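Local coordinates for protein phosphoserine aminotransferase (Bacillus alcalophilus, PDB 2BIG) that reversibly transfers an amino group between glutamate and 3-phosphohydroxypyruvate to make phosphoserine, using pyridoxal 5'-phosphate, in the serine biosynthesis pathway, at residues Gln160-Ile165 with Leu179-Lys184. Numbering follows the deposited sequence.
Sequences QNFPEI and LSRPLK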
ATOM      1  N   GLN A 160      10.855 -28.059   2.748  1.00 11.15           N
ATOM      2  CA  GLN A 160      10.499 -28.810   3.938  1.00 12.00           C
ATOM      3  C   GLN A 160      11.221 -28.308   5.180  1.00 13.32           C
ATOM      4  O   GLN A 160      10.750 -28.470   6.315  1.00 19.68           O
ATOM      5  CB  GLN A 160      10.769 -30.319   3.765  1.00 14.32           C
ATOM      6  CG  GLN A 160      10.011 -30.885   2.547  1.00 13.99           C
ATOM      7  CD  GLN A 160       8.536 -30.570   2.666  1.00 13.86           C
ATOM      8  OE1 GLN A 160       7.922 -31.103   3.610  1.00 14.42           O
ATOM      9  NE2 GLN A 160       7.988 -29.736   1.800  1.00 13.29           N
ATOM     10  N   ASN A 161      12.376 -27.755   4.945  1.00 14.47           N
ATOM     11  CA  ASN A 161      13.261 -27.195   5.967  1.00 17.21           C
ATOM     12  C   ASN A 161      14.219 -26.282   5.209  1.00 13.70           C
ATOM     13  O   ASN A 161      14.081 -26.151   3.967  1.00 14.90           O
ATOM     14  CB  ASN A 161      13.976 -28.279   6.744  1.00 22.57           C
ATOM     15  CG  ASN A 161      14.531 -29.311   5.784  1.00 30.81           C
ATOM     16  OD1 ASN A 161      15.261 -28.940   4.882  1.00 32.30           O
ATOM     17  ND2 ASN A 161      14.116 -30.535   6.044  1.00 37.20           N
ATOM     18  N   PHE A 162      15.095 -25.635   5.963  1.00 14.41           N
ATOM     19  CA  PHE A 162      15.880 -24.559   5.383  1.00 13.88           C
ATOM     20  C   PHE A 162      17.351 -24.806   5.579  1.00 15.74           C
ATOM     21  O   PHE A 162      17.716 -25.388   6.596  1.00 18.41           O
ATOM     22  CB  PHE A 162      15.438 -23.227   6.026  1.00 14.20           C
ATOM     23  CG  PHE A 162      14.008 -22.880   5.650  1.00 12.37           C
ATOM     24  CD1 PHE A 162      13.025 -22.930   6.625  1.00 14.55           C
ATOM     25  CD2 PHE A 162      13.643 -22.564   4.350  1.00 12.33           C
ATOM     26  CE1 PHE A 162      11.702 -22.644   6.259  1.00 15.49           C
ATOM     27  CE2 PHE A 162      12.323 -22.249   3.994  1.00 12.68           C
ATOM     28  CZ  PHE A 162      11.356 -22.316   4.968  1.00 14.02           C
ATOM     29  N   PRO A 163      18.162 -24.348   4.622  1.00 17.32           N
ATOM     30  CA  PRO A 163      19.588 -24.633   4.739  1.00 19.92           C
ATOM     31  C   PRO A 163      20.227 -23.789   5.817  1.00 19.74           C
ATOM     32  O   PRO A 163      19.858 -22.682   6.157  1.00 17.73           O
ATOM     33  CB  PRO A 163      20.061 -24.226   3.346  1.00 20.91           C
ATOM     34  CG  PRO A 163      19.156 -23.135   2.896  1.00 21.64           C
ATOM     35  CD  PRO A 163      17.806 -23.553   3.415  1.00 17.42           C
ATOM     36  N   GLU A 164      21.304 -24.373   6.398  1.00 22.50           N
ATOM     37  CA  GLU A 164      22.176 -23.694   7.317  1.00 21.80           C
ATOM     38  C   GLU A 164      23.295 -23.011   6.524  1.00 21.18           C
ATOM     39  O   GLU A 164      24.178 -23.714   5.998  1.00 27.29           O
ATOM     40  CB  GLU A 164      22.843 -24.675   8.306  1.00 28.30           C
ATOM     41  CG  GLU A 164      21.872 -25.182   9.358  1.00 43.80           C
ATOM     42  CD  GLU A 164      21.822 -24.406  10.661  1.00 56.33           C
ATOM     43  OE1 GLU A 164      20.919 -23.564  10.917  1.00 75.75           O
ATOM     44  OE2 GLU A 164      22.745 -24.707  11.455  1.00 77.56           O
ATOM     45  N   ILE A 165      23.239 -21.714   6.439  1.00 20.42           N
ATOM     46  CA  ILE A 165      24.101 -20.801   5.651  1.00 22.32           C
ATOM     47  C   ILE A 165      24.888 -19.981   6.637  1.00 20.76           C
ATOM     48  O   ILE A 165      24.236 -19.362   7.494  1.00 26.72           O
ATOM     49  CB  ILE A 165      23.144 -19.967   4.760  1.00 23.52           C
ATOM     50  CG1 ILE A 165      22.275 -20.920   3.895  1.00 28.12           C
ATOM     51  CG2 ILE A 165      23.651 -18.919   3.830  1.00 26.49           C
ATOM     52  CD1 ILE A 165      23.120 -21.901   3.086  1.00 34.24           C
ATOM     53  N   LEU A 179       3.893 -18.062   8.359  1.00  9.56           N
ATOM     54  CA  LEU A 179       3.022 -18.333   9.488  1.00  9.99           C
ATOM     55  C   LEU A 179       1.964 -19.386   9.148  1.00  9.01           C
ATOM     56  O   LEU A 179       0.862 -19.391   9.678  1.00  9.66           O
ATOM     57  CB  LEU A 179       2.443 -17.045  10.055  1.00 12.01           C
ATOM     58  CG  LEU A 179       1.808 -17.068  11.431  1.00 17.12           C
ATOM     59  CD1 LEU A 179       2.391 -17.999  12.435  1.00 13.85           C
ATOM     60  CD2 LEU A 179       1.807 -15.633  11.989  1.00 18.68           C
ATOM     61  N   SER A 180       2.360 -20.362   8.324  1.00  9.87           N
ATOM     62  CA  SER A 180       1.602 -21.555   8.120  1.00  9.33           C
ATOM     63  C   SER A 180       2.111 -22.727   8.951  1.00  9.48           C
ATOM     64  O   SER A 180       1.499 -23.791   8.922  1.00  9.98           O
ATOM     65  CB  SER A 180       1.638 -21.946   6.637  1.00  9.82           C
ATOM     66  OG  SER A 180       2.944 -22.250   6.218  1.00 10.07           O
ATOM     67  N   ARG A 181       3.185 -22.524   9.679  1.00 10.18           N
ATOM     68  CA  ARG A 181       3.894 -23.521  10.449  1.00 10.88           C
ATOM     69  C   ARG A 181       4.958 -22.840  11.276  1.00 11.59           C
ATOM     70  O   ARG A 181       5.310 -21.689  10.991  1.00 12.14           O
ATOM     71  CB  ARG A 181       4.534 -24.574   9.503  1.00 10.89           C
ATOM     72  CG  ARG A 181       5.394 -23.951   8.431  1.00 11.66           C
ATOM     73  CD  ARG A 181       5.844 -24.945   7.358  1.00 12.03           C
ATOM     74  NE  ARG A 181       6.635 -24.278   6.325  1.00 12.13           N
ATOM     75  CZ  ARG A 181       7.413 -24.861   5.427  1.00 10.89           C
ATOM     76  NH1 ARG A 181       7.505 -26.188   5.399  1.00 12.33           N
ATOM     77  NH2 ARG A 181       8.102 -24.129   4.557  1.00 12.03           N
ATOM     78  N   PRO A 182       5.482 -23.526  12.284  1.00 11.66           N
ATOM     79  CA  PRO A 182       6.620 -22.935  13.031  1.00 12.30           C
ATOM     80  C   PRO A 182       7.819 -22.664  12.145  1.00 12.10           C
ATOM     81  O   PRO A 182       8.029 -23.360  11.145  1.00 14.79           O
ATOM     82  CB  PRO A 182       6.927 -23.971  14.116  1.00 15.38           C
ATOM     83  CG  PRO A 182       5.621 -24.728  14.265  1.00 13.91           C
ATOM     84  CD  PRO A 182       5.103 -24.838  12.847  1.00 13.50           C
ATOM     85  N   LEU A 183       8.596 -21.674  12.518  1.00 12.40           N
ATOM     86  CA  LEU A 183       9.779 -21.237  11.789  1.00 12.79           C
ATOM     87  C   LEU A 183      10.904 -20.874  12.728  1.00 15.05           C
ATOM     88  O   LEU A 183      10.625 -20.191  13.688  1.00 16.61           O
ATOM     89  CB  LEU A 183       9.400 -19.984  10.992  1.00 19.07           C
ATOM     90  CG  LEU A 183      10.305 -19.309  10.025  1.00 17.54           C
ATOM     91  CD1 LEU A 183      10.774 -20.302   8.980  1.00 21.71           C
ATOM     92  CD2 LEU A 183       9.572 -18.125   9.375  1.00 20.41           C
ATOM     93  N   LYS A 184      12.116 -21.284  12.427  1.00 14.46           N
ATOM     94  CA  LYS A 184      13.325 -20.868  13.135  1.00 14.51           C
ATOM     95  C   LYS A 184      13.869 -19.601  12.486  1.00 13.49           C
ATOM     96  O   LYS A 184      14.666 -19.710  11.551  1.00 14.12           O
ATOM     97  CB  LYS A 184      14.399 -21.929  13.167  1.00 18.52           C
ATOM     98  CG  LYS A 184      15.564 -21.622  14.097  1.00 28.22           C
ATOM     99  CD  LYS A 184      16.350 -22.903  14.402  1.00 40.62           C
ATOM    100  CE  LYS A 184      17.846 -22.731  14.596  1.00 47.50           C
ATOM    101  NZ  LYS A 184      18.466 -24.089  14.385  1.00 63.86           N
TER
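Side chains of two surface loops, F162 with R181 and L183, meet between well-separated backbones in the large domain of this class-V, fold-type I aminotransferase. Residues 160-165 lead from strand 157-158 to strand 170-173; residues 179-184 lead from that strand to strand 190-194. Both 170-173 and 190-194 belong to the mixed seven-stranded sheet, and the segments run nearly parallel with F162 and K184 CA atoms 9.0 Å apart, so the contact is made by side chains and not by the backbones.

F162 suits the middle because its broad ring can meet an apolar and a charged neighbour at once. With CG anti to the carbonyl carbon (chi1 -66°), the ring reaches toward 179-184, and its CE1 lies 3.7 Å from CD1 of L183. The two side chains cross at about a right angle; the branched end of L183 gives the ring a methyl group to pack on. F188 adds an edge-to-face ring partner to F162.

R181 approaches from the opposite direction on a chain extended from CG to NE, long enough to carry its guanidinium to the far end of the ring. The planes stand 73° apart, far from a parallel stack. The charge is met elsewhere: NH2 forms a salt bridge with D177, and NH1 is hydrogen-bonded to the backbone O of Y159, which ties the arginine to the chain just before Q160. These bonds probably fix the guanidinium's rotation beside F162.

At the exposed E164-K184 end, E164 OE1 and K184 NZ are 4.3 Å apart, too far for a salt bridge, though their opposite charges may still attract; OE1 also accepts a weak hydrogen bond from Q187. R181 NH2 comes within 3.7 Å of F162 CZ.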